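Long-range contacts in FTT_1639c (Francisella tularensis subsp. tularensis, PDB 7KZW), which is of unknown function but is probably held at the membrane by a transmembrane helix that precedes the strand-rich domain described here: residues T21-F26 and L91-C96; C60-A65 and S101-K106; S35-I40 and A83-R88. The protein carries 3 engineered substitutions. One frame throughout, in Å; residues are numbered along the deposited sequence.

Contact 1. Residues T21-F26 and L91-C96; sequences TAYNMF and LLKLEC. Engineered in segment 21-26: M25 (natural residue Ile).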
loop_
_atom_site.group_PDB
_atom_site.type_symbol
_atom_site.label_atom_id
_atom_site.label_comp_id
_atom_site.label_asym_id
_atom_site.label_seq_id
_atom_site.Cartn_x
_atom_site.Cartn_y
_atom_site.Cartn_z
ATOM N N THR A 21 0.335 -9.493 -14.111
ATOM C CA THR A 21 0.319 -8.867 -12.794
ATOM C C THR A 21 0.688 -7.399 -12.939
ATOM O O THR A 21 1.328 -6.986 -13.913
ATOM C CB THR A 21 1.315 -9.477 -11.840
ATOM O OG1 THR A 21 2.612 -9.437 -12.442
ATOM C CG2 THR A 21 0.950 -10.943 -11.544
ATOM N N ALA A 22 0.259 -6.607 -11.968
ATOM C CA ALA A 22 0.673 -5.214 -11.889
ATOM C C ALA A 22 0.625 -4.805 -10.431
ATOM O O ALA A 22 -0.023 -5.470 -9.597
ATOM C CB ALA A 22 -0.150 -4.278 -12.786
ATOM N N TYR A 23 1.309 -3.703 -10.113
ATOM C CA TYR A 23 1.319 -3.284 -8.727
ATOM C C TYR A 23 1.511 -1.791 -8.594
ATOM O O TYR A 23 1.996 -1.085 -9.502
ATOM C CB TYR A 23 2.387 -4.031 -7.917
ATOM C CG TYR A 23 3.764 -3.563 -8.261
ATOM C CD1 TYR A 23 4.360 -2.520 -7.543
ATOM C CD2 TYR A 23 4.466 -4.107 -9.336
ATOM C CE1 TYR A 23 5.634 -2.075 -7.873
ATOM C CE2 TYR A 23 5.760 -3.621 -9.698
ATOM C CZ TYR A 23 6.307 -2.608 -8.946
ATOM O OH TYR A 23 7.590 -2.128 -9.244
ATOM N N ASN A 24 1.097 -1.290 -7.429
ATOM C CA ASN A 24 1.460 0.044 -6.933
ATOM C C ASN A 24 2.067 -0.168 -5.552
ATOM O O ASN A 24 1.480 -0.880 -4.704
ATOM C CB ASN A 24 0.239 0.962 -6.741
ATOM C CG ASN A 24 -0.280 1.650 -8.021
ATOM O OD1 ASN A 24 -1.124 2.541 -7.917
ATOM N ND2 ASN A 24 0.295 1.339 -9.215
HETATM N N MSE A 25 3.218 0.447 -5.282
HETATM C CA MSE A 25 3.837 0.402 -3.962
HETATM C C MSE A 25 3.695 1.779 -3.327
HETATM O O MSE A 25 4.131 2.763 -3.927
HETATM C CB MSE A 25 5.326 0.070 -4.118
HETATM C CG MSE A 25 6.061 -0.108 -2.822
HETATM SE SE MSE A 25 5.557 -1.705 -1.890
HETATM C CE MSE A 25 6.511 -3.009 -2.936
ATOM N N PHE A 26 3.103 1.823 -2.136
ATOM C CA PHE A 26 2.917 3.064 -1.397
ATOM C C PHE A 26 3.872 3.118 -0.227
ATOM O O PHE A 26 4.108 2.085 0.439
ATOM C CB PHE A 26 1.486 3.168 -0.890
ATOM C CG PHE A 26 0.470 3.122 -1.994
ATOM C CD1 PHE A 26 0.257 4.235 -2.769
ATOM C CD2 PHE A 26 -0.219 1.958 -2.301
ATOM C CE1 PHE A 26 -0.669 4.222 -3.812
ATOM C CE2 PHE A 26 -1.148 1.924 -3.327
ATOM C CZ PHE A 26 -1.366 3.044 -4.089
ATOM N N LEU A 91 5.017 0.890 2.777
ATOM C CA LEU A 91 3.904 0.581 3.670
ATOM C C LEU A 91 2.981 -0.485 3.072
ATOM O O LEU A 91 2.534 -1.391 3.778
ATOM C CB LEU A 91 3.104 1.847 4.031
ATOM C CG LEU A 91 2.094 1.560 5.149
ATOM C CD1 LEU A 91 2.772 1.338 6.547
ATOM C CD2 LEU A 91 1.148 2.762 5.234
ATOM N N LEU A 92 2.576 -0.309 1.797
ATOM C CA LEU A 92 1.561 -1.179 1.211
ATOM C C LEU A 92 1.964 -1.496 -0.203
ATOM O O LEU A 92 2.263 -0.583 -0.975
ATOM C CB LEU A 92 0.214 -0.462 1.130
ATOM C CG LEU A 92 -0.443 -0.056 2.425
ATOM C CD1 LEU A 92 -1.731 0.813 2.102
ATOM C CD2 LEU A 92 -0.876 -1.270 3.276
ATOM N N LYS A 93 1.854 -2.774 -0.574
ATOM C CA LYS A 93 1.931 -3.163 -1.989
ATOM C C LYS A 93 0.548 -3.584 -2.449
ATOM O O LYS A 93 -0.019 -4.558 -1.940
ATOM C CB LYS A 93 2.867 -4.332 -2.190
ATOM C CG LYS A 93 3.091 -4.570 -3.683
ATOM C CD LYS A 93 4.034 -5.773 -3.833
ATOM C CE LYS A 93 4.314 -6.036 -5.330
ATOM N NZ LYS A 93 5.225 -7.225 -5.539
ATOM N N LEU A 94 -0.042 -2.862 -3.387
ATOM C CA LEU A 94 -1.352 -3.233 -3.960
ATOM C C LEU A 94 -1.067 -3.964 -5.261
ATOM O O LEU A 94 -0.393 -3.420 -6.142
ATOM C CB LEU A 94 -2.160 -1.980 -4.248
ATOM C CG LEU A 94 -3.518 -2.238 -4.917
ATOM C CD1 LEU A 94 -4.405 -3.171 -4.129
ATOM C CD2 LEU A 94 -4.188 -0.886 -5.167
ATOM N N GLU A 95 -1.504 -5.224 -5.344
ATOM C CA GLU A 95 -1.191 -6.094 -6.487
ATOM C C GLU A 95 -2.475 -6.495 -7.187
ATOM O O GLU A 95 -3.516 -6.683 -6.534
ATOM C CB GLU A 95 -0.579 -7.434 -5.999
ATOM C CG GLU A 95 0.755 -7.289 -5.343
ATOM C CD GLU A 95 1.375 -8.643 -5.020
ATOM O OE1 GLU A 95 0.635 -9.652 -4.915
ATOM O OE2 GLU A 95 2.592 -8.690 -4.869
ATOM N N CYS A 96 -2.422 -6.533 -8.447
ATOM C CA CYS A 96 -3.544 -7.174 -9.245
ATOM C C CYS A 96 -3.030 -8.362 -10.134
ATOM O O CYS A 96 -1.837 -8.461 -10.514
ATOM C CB CYS A 96 -4.220 -6.107 -10.105
ATOM S SG CYS A 96 -3.180 -5.416 -11.428
#

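Contact 2. Residues C60-A65 and S101-K106; sequences CKFIYA and SNIDYK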
loop_
_atom_site.group_PDB
_atom_site.type_symbol
_atom_site.label_atom_id
_atom_site.label_comp_id
_atom_site.label_asym_id
_atom_site.label_seq_id
_atom_site.Cartn_x
_atom_site.Cartn_y
_atom_site.Cartn_z
ATOM N N CYS A 60 -7.427 -8.524 -6.868
ATOM C CA CYS A 60 -6.419 -7.638 -6.268
ATOM C C CYS A 60 -6.333 -7.841 -4.762
ATOM O O CYS A 60 -7.258 -8.310 -4.095
ATOM C CB CYS A 60 -6.808 -6.170 -6.500
ATOM S SG CYS A 60 -7.006 -5.794 -8.277
ATOM N N LYS A 61 -5.178 -7.465 -4.215
ATOM C CA LYS A 61 -4.955 -7.602 -2.773
ATOM C C LYS A 61 -3.891 -6.598 -2.332
ATOM O O LYS A 61 -2.995 -6.235 -3.100
ATOM C CB LYS A 61 -4.494 -9.011 -2.405
ATOM C CG LYS A 61 -3.175 -9.408 -3.046
ATOM C CD LYS A 61 -2.838 -10.899 -2.697
ATOM C CE LYS A 61 -1.517 -11.348 -3.318
ATOM N NZ LYS A 61 -1.278 -12.794 -2.958
ATOM N N PHE A 62 -3.988 -6.160 -1.076
ATOM C CA PHE A 62 -2.927 -5.366 -0.470
ATOM C C PHE A 62 -2.069 -6.274 0.391
ATOM O O PHE A 62 -2.587 -7.116 1.131
ATOM C CB PHE A 62 -3.525 -4.340 0.509
ATOM C CG PHE A 62 -4.237 -3.155 -0.156
ATOM C CD1 PHE A 62 -3.537 -1.999 -0.510
ATOM C CD2 PHE A 62 -5.597 -3.244 -0.425
ATOM C CE1 PHE A 62 -4.230 -0.909 -1.072
ATOM C CE2 PHE A 62 -6.294 -2.142 -1.002
ATOM C CZ PHE A 62 -5.606 -1.028 -1.353
ATOM N N ILE A 63 -0.770 -6.087 0.300
ATOM C CA ILE A 63 0.248 -6.758 1.117
ATOM C C ILE A 63 0.854 -5.722 2.041
ATOM O O ILE A 63 1.124 -4.587 1.612
ATOM C CB ILE A 63 1.369 -7.342 0.222
ATOM C CG1 ILE A 63 0.766 -8.110 -0.952
ATOM C CG2 ILE A 63 2.332 -8.210 1.057
ATOM C CD1 ILE A 63 0.043 -9.282 -0.473
ATOM N N TYR A 64 1.063 -6.083 3.312
ATOM C CA TYR A 64 1.688 -5.160 4.268
ATOM C C TYR A 64 2.572 -5.952 5.208
ATOM O O TYR A 64 2.514 -7.172 5.232
ATOM C CB TYR A 64 0.611 -4.396 5.065
ATOM C CG TYR A 64 -0.390 -5.234 5.817
ATOM C CD1 TYR A 64 -0.240 -5.473 7.163
ATOM C CD2 TYR A 64 -1.499 -5.755 5.174
ATOM C CE1 TYR A 64 -1.165 -6.232 7.862
ATOM C CE2 TYR A 64 -2.447 -6.480 5.864
ATOM C CZ TYR A 64 -2.300 -6.722 7.236
ATOM O OH TYR A 64 -3.212 -7.479 7.955
ATOM N N ALA A 65 3.405 -5.236 5.979
ATOM C CA ALA A 65 4.193 -5.855 7.040
ATOM C C ALA A 65 3.354 -5.830 8.313
ATOM O O ALA A 65 3.061 -4.752 8.866
ATOM C CB ALA A 65 5.510 -5.101 7.234
ATOM N N SER A 101 -8.410 -7.799 -13.890
ATOM C CA SER A 101 -8.286 -7.387 -12.489
ATOM C C SER A 101 -8.493 -5.885 -12.351
ATOM O O SER A 101 -8.102 -5.078 -13.220
ATOM C CB SER A 101 -6.936 -7.827 -11.918
ATOM O OG SER A 101 -5.897 -7.249 -12.690
ATOM N N ASN A 102 -9.115 -5.498 -11.250
ATOM C CA ASN A 102 -9.505 -4.111 -11.031
ATOM C C ASN A 102 -9.929 -3.960 -9.593
ATOM O O ASN A 102 -10.654 -4.814 -9.071
ATOM C CB ASN A 102 -10.688 -3.845 -11.944
ATOM C CG ASN A 102 -11.291 -2.451 -11.752
ATOM O OD1 ASN A 102 -10.647 -1.485 -12.077
ATOM N ND2 ASN A 102 -12.506 -2.381 -11.208
ATOM N N ILE A 103 -9.541 -2.834 -8.986
ATOM C CA ILE A 103 -9.987 -2.544 -7.621
ATOM C C ILE A 103 -10.174 -1.027 -7.454
ATOM O O ILE A 103 -9.344 -0.216 -7.882
ATOM C CB ILE A 103 -8.976 -3.099 -6.588
ATOM C CG1 ILE A 103 -9.485 -2.817 -5.172
ATOM C CG2 ILE A 103 -7.537 -2.518 -6.794
ATOM C CD1 ILE A 103 -8.651 -3.498 -4.081
ATOM N N ASP A 104 -11.249 -0.651 -6.777
ATOM C CA ASP A 104 -11.422 0.714 -6.256
ATOM C C ASP A 104 -11.282 0.684 -4.732
ATOM O O ASP A 104 -11.890 -0.143 -4.047
ATOM C CB ASP A 104 -12.830 1.203 -6.541
ATOM C CG ASP A 104 -13.096 1.336 -8.010
ATOM O OD1 ASP A 104 -12.255 1.943 -8.739
ATOM O OD2 ASP A 104 -14.184 0.940 -8.500
ATOM N N TYR A 105 -10.485 1.615 -4.197
ATOM C CA TYR A 105 -10.149 1.525 -2.774
ATOM C C TYR A 105 -9.979 2.926 -2.186
ATOM O O TYR A 105 -9.841 3.937 -2.908
ATOM C CB TYR A 105 -8.816 0.759 -2.564
ATOM C CG TYR A 105 -7.669 1.448 -3.244
ATOM C CD1 TYR A 105 -6.957 2.475 -2.597
ATOM C CD2 TYR A 105 -7.309 1.125 -4.533
ATOM C CE1 TYR A 105 -5.956 3.147 -3.260
ATOM C CE2 TYR A 105 -6.267 1.777 -5.183
ATOM C CZ TYR A 105 -5.604 2.811 -4.524
ATOM O OH TYR A 105 -4.586 3.530 -5.077
ATOM N N LYS A 106 -10.039 2.951 -0.840
ATOM C CA LYS A 106 -9.679 4.151 -0.061
ATOM C C LYS A 106 -8.836 3.640 1.109
ATOM O O LYS A 106 -9.201 2.670 1.755
ATOM C CB LYS A 106 -10.903 4.890 0.458
ATOM C CG LYS A 106 -10.536 6.086 1.354
ATOM C CD LYS A 106 -11.840 6.869 1.735
ATOM C CE LYS A 106 -11.545 8.173 2.514
ATOM N NZ LYS A 106 -11.011 9.259 1.653
#

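Contact 3. Residues S35-I40 and A83-R88; sequences SGIFNI and AYLSGR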
loop_
_atom_site.group_PDB
_atom_site.type_symbol
_atom_site.label_atom_id
_atom_site.label_comp_id
_atom_site.label_asym_id
_atom_site.label_seq_id
_atom_site.Cartn_x
_atom_site.Cartn_y
_atom_site.Cartn_z
ATOM N N SER A 35 9.057 13.479 10.205
ATOM C CA SER A 35 9.836 13.417 11.424
ATOM C C SER A 35 9.193 12.414 12.374
ATOM O O SER A 35 7.962 12.291 12.437
ATOM C CB SER A 35 9.870 14.824 12.040
ATOM O OG SER A 35 10.116 14.773 13.427
ATOM N N GLY A 36 10.034 11.616 13.043
ATOM C CA GLY A 36 9.558 10.676 14.036
ATOM C C GLY A 36 8.964 9.398 13.492
ATOM O O GLY A 36 8.314 8.667 14.242
ATOM N N ILE A 37 9.112 9.127 12.201
ATOM C CA ILE A 37 8.584 7.922 11.583
ATOM C C ILE A 37 9.758 6.984 11.326
ATOM O O ILE A 37 10.708 7.355 10.628
ATOM C CB ILE A 37 7.845 8.236 10.276
ATOM C CG1 ILE A 37 6.658 9.170 10.554
ATOM C CG2 ILE A 37 7.418 6.915 9.597
ATOM C CD1 ILE A 37 5.521 8.459 11.218
ATOM N N PHE A 38 9.694 5.779 11.889
ATOM C CA PHE A 38 10.771 4.791 11.832
ATOM C C PHE A 38 10.241 3.491 11.279
ATOM O O PHE A 38 9.031 3.220 11.361
ATOM C CB PHE A 38 11.333 4.554 13.235
ATOM C CG PHE A 38 11.879 5.806 13.837
ATOM C CD1 PHE A 38 13.085 6.322 13.389
ATOM C CD2 PHE A 38 11.166 6.510 14.780
ATOM C CE1 PHE A 38 13.621 7.497 13.923
ATOM C CE2 PHE A 38 11.675 7.701 15.323
ATOM C CZ PHE A 38 12.916 8.185 14.890
ATOM N N ASN A 39 11.130 2.713 10.636
ATOM C CA ASN A 39 10.780 1.483 9.965
ATOM C C ASN A 39 11.292 0.266 10.729
ATOM O O ASN A 39 11.901 0.392 11.802
ATOM C CB ASN A 39 11.216 1.518 8.492
ATOM C CG ASN A 39 12.713 1.561 8.321
ATOM O OD1 ASN A 39 13.407 0.786 8.947
ATOM N ND2 ASN A 39 13.208 2.436 7.452
ATOM N N ILE A 40 11.070 -0.928 10.162
ATOM C CA ILE A 40 11.375 -2.146 10.908
ATOM C C ILE A 40 12.862 -2.410 11.053
ATOM O O ILE A 40 13.276 -3.351 11.748
ATOM C CB ILE A 40 10.604 -3.382 10.389
ATOM C CG1 ILE A 40 10.944 -3.676 8.929
ATOM C CG2 ILE A 40 9.119 -3.163 10.637
ATOM C CD1 ILE A 40 10.195 -4.946 8.409
ATOM N N ALA A 83 0.098 -1.964 10.524
ATOM C CA ALA A 83 1.170 -2.145 9.532
ATOM C C ALA A 83 2.410 -1.365 9.918
ATOM O O ALA A 83 2.340 -0.384 10.677
ATOM C CB ALA A 83 0.708 -1.610 8.172
ATOM N N TYR A 84 3.554 -1.840 9.459
ATOM C CA TYR A 84 4.841 -1.236 9.736
ATOM C C TYR A 84 5.562 -1.002 8.434
ATOM O O TYR A 84 5.377 -1.727 7.470
ATOM C CB TYR A 84 5.677 -2.188 10.598
ATOM C CG TYR A 84 5.044 -2.403 11.954
ATOM C CD1 TYR A 84 4.110 -3.400 12.159
ATOM C CD2 TYR A 84 5.367 -1.562 13.005
ATOM C CE1 TYR A 84 3.506 -3.574 13.415
ATOM C CE2 TYR A 84 4.737 -1.697 14.246
ATOM C CZ TYR A 84 3.858 -2.735 14.425
ATOM O OH TYR A 84 3.240 -2.919 15.667
ATOM N N LEU A 85 6.430 0.007 8.414
ATOM C CA LEU A 85 7.205 0.288 7.217
ATOM C C LEU A 85 8.333 -0.725 7.053
ATOM O O LEU A 85 9.049 -1.040 8.015
ATOM C CB LEU A 85 7.832 1.671 7.348
ATOM C CG LEU A 85 6.856 2.840 7.242
ATOM C CD1 LEU A 85 7.594 4.122 7.583
ATOM C CD2 LEU A 85 6.283 2.923 5.793
ATOM N N SER A 86 8.542 -1.172 5.816
ATOM C CA SER A 86 9.699 -2.027 5.533
ATOM C C SER A 86 10.984 -1.219 5.638
ATOM O O SER A 86 10.987 0.015 5.785
ATOM C CB SER A 86 9.623 -2.597 4.119
ATOM O OG SER A 86 9.927 -1.566 3.177
ATOM N N GLY A 87 12.108 -1.905 5.484
ATOM C CA GLY A 87 13.354 -1.188 5.565
ATOM C C GLY A 87 13.596 -0.193 4.445
ATOM O O GLY A 87 14.450 0.707 4.602
ATOM N N ARG A 88 12.897 -0.323 3.333
ATOM C CA ARG A 88 12.907 0.643 2.245
ATOM C C ARG A 88 11.732 1.593 2.337
ATOM O O ARG A 88 11.339 2.207 1.340
ATOM C CB ARG A 88 12.920 -0.061 0.894
ATOM C CG ARG A 88 14.204 -0.785 0.590
ATOM C CD ARG A 88 14.286 -1.194 -0.891
ATOM N NE ARG A 88 13.021 -1.724 -1.415
ATOM C CZ ARG A 88 12.765 -3.027 -1.498
ATOM N NH1 ARG A 88 13.697 -3.887 -1.104
ATOM N NH2 ARG A 88 11.598 -3.473 -1.966
HETATM O O HOH W 1 7.091 1.335 10.824
HETATM O O HOH W 2 16.017 2.142 6.470
#

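Contact 1. Residues T21-F26 and L91-C96
With CG set opposite the backbone N (chi1 -176°) and the chain then bent at its next two torsions, M25 folds its end down onto K93, whose own chain is extended from CB to NZ. The selenium of M25, an engineered selenomethionine replacing the natural Ile, rests 3.8 Å from K93 CB, while M25 CE lies against K93 CG and CD. Further along the same lysine, K93 CE comes within 3.8 Å of Y23 CB. The straight chain thus passes from M25 to the base of the tyrosine, and its NZ stands over the Y23 ring at a long distance that allows at most a weak attraction. K93 NZ also forms a salt bridge with OE2 of E95 on its own strand, 3.1 Å, although the hydrogen bond within it is weak. These four side chains share the partly exposed face.

On the buried face, F26 and L94 lie side by side and point the same way, with L94 CB at the edge of the phenyl ring, 4.1 Å from CE2; I103 and Y105 cover L94 from strand 102-111. Seven backbone hydrogen bonds join the two strands, among them L94 N to N24 O at 2.8 Å. The strand directions differ by 162°. F26 O takes two of the bonds, from L91 N at 2.8 Å and from L92 N at 3.1 Å, L91 and L92 together standing opposite the single residue F26. The result is a worked example of an antiparallel strand pair inside a larger sheet, interrupted at one end by a classic beta bulge.

Contact 2. Residues C60-A65 and S101-K106
F62 meets Y105 edge to face: the CZ corner of the phenyl ring points into one face of the tyrosine, 3.7 Å from Y105 CG, with the ring centroids 5.5 Å apart and the planes at 87°. Y105 CB lies in the plane of the phenyl ring, at its edge, so the tyrosine is met at its base and its hydroxyl plays no part here. Beside this pair, I103 serves both C60 and F62. Its CG2 branch sits 3.6 Å from C60 SG and 3.7 Å from C60 CB, whereas the CG1 branch, anti to the backbone N (chi1 -178°), carries CD1 to 4.1 Å from F62 CE2. C60 SG also passes 3.7 Å from the backbone N of N102 and touches S101 CB at the margin, both packing contacts.

The backbones themselves stay apart, their axes 7.6 Å from each other at closest and inclined by 55°, as befits strands facing one another across a core and not paired edge to edge. In the next shell, L94 of strand 90-97 packs on both F62 and Y105, while I52 touches F62 and V54 touches I103. Polar side chains of 101-106 turn to other partners: S101 OG bonds to G98 O, and N102 OD1 and D104 OD1 both bond to N121 ND2.

Sulfur, branched alkyl and aromatic surfaces therefore supply most of the contact, and no polar bond is made across it. Its cohesion should come from dispersion and from removal of apolar surface from water, with the perpendicular rings adding an orientation preference: the positively polarised C-H edge of F62 meets the electron-rich face of Y105.

Contact 3. Residues S35-I40 and A83-R88
L85 O receives the backbone N of I40 at 3.0 Å, the one direct hydrogen bond between the two segments, and the donor lies nearly on the extension of the carbonyl bond, at a C=O...N angle of 162°. The side chain of I40 closes round the same oxygen. Its first torsion (chi1 60°) turns CG1 between the backbone N and the carbonyl carbon and puts CG2 anti to the carbonyl carbon, beside the backbone N, and each branch comes to 3.4 Å from L85 O. CG2 then continues to Y84 CB, 3.6 Å away, where the two side chains cross at about a right angle, while CG1 lies against the backbone of S86 and G87.

N39 directs its CB at the other loop, 3.1 Å from S86 O and 3.6 Å from L85 CB. Water extends the join on two lines. One molecule donates to F38 O and accepts from L85 N, both at 2.8 Å; a second accepts from N39 ND2 and donates to G87 O, so the amide reaches that carbonyl indirectly. N39 ND2 also bonds to N89 OD1, and N39 N bonds to D42 OD2.

Two irregular loops, one before strand 48-58 and the other before strand 90-97, are thus joined by a direct backbone bond and bridging waters. Each is braced by a turn of its own: N39 OD1 accepts from M41 N, two residues on, which makes an Asx turn, and S86 OG, bonded to E90 N as well, accepts from R88 N at 3.2 Å, making an ST turn.

How the contacts relate
Strand 90-97 ties the first two contacts together, since it pairs with 21-26 in contact 1 and with 60-65 of contact 2. Backbone bonds K93 O to I63 N, 2.8 Å, and E95 N to K61 O, 2.9 Å, make this second join, and the centres of the two contacts lie about 7 Å apart. Contact 3 sits further off, its centre about 17 Å from that of contact 1 and 20 Å from that of contact 2, on the opposite side of the chain's centre from the latter. It still touches both: L91 CB packs on L85 CD2, and A65 O meets Y84 N at 3.0 Å, a probable hydrogen bond.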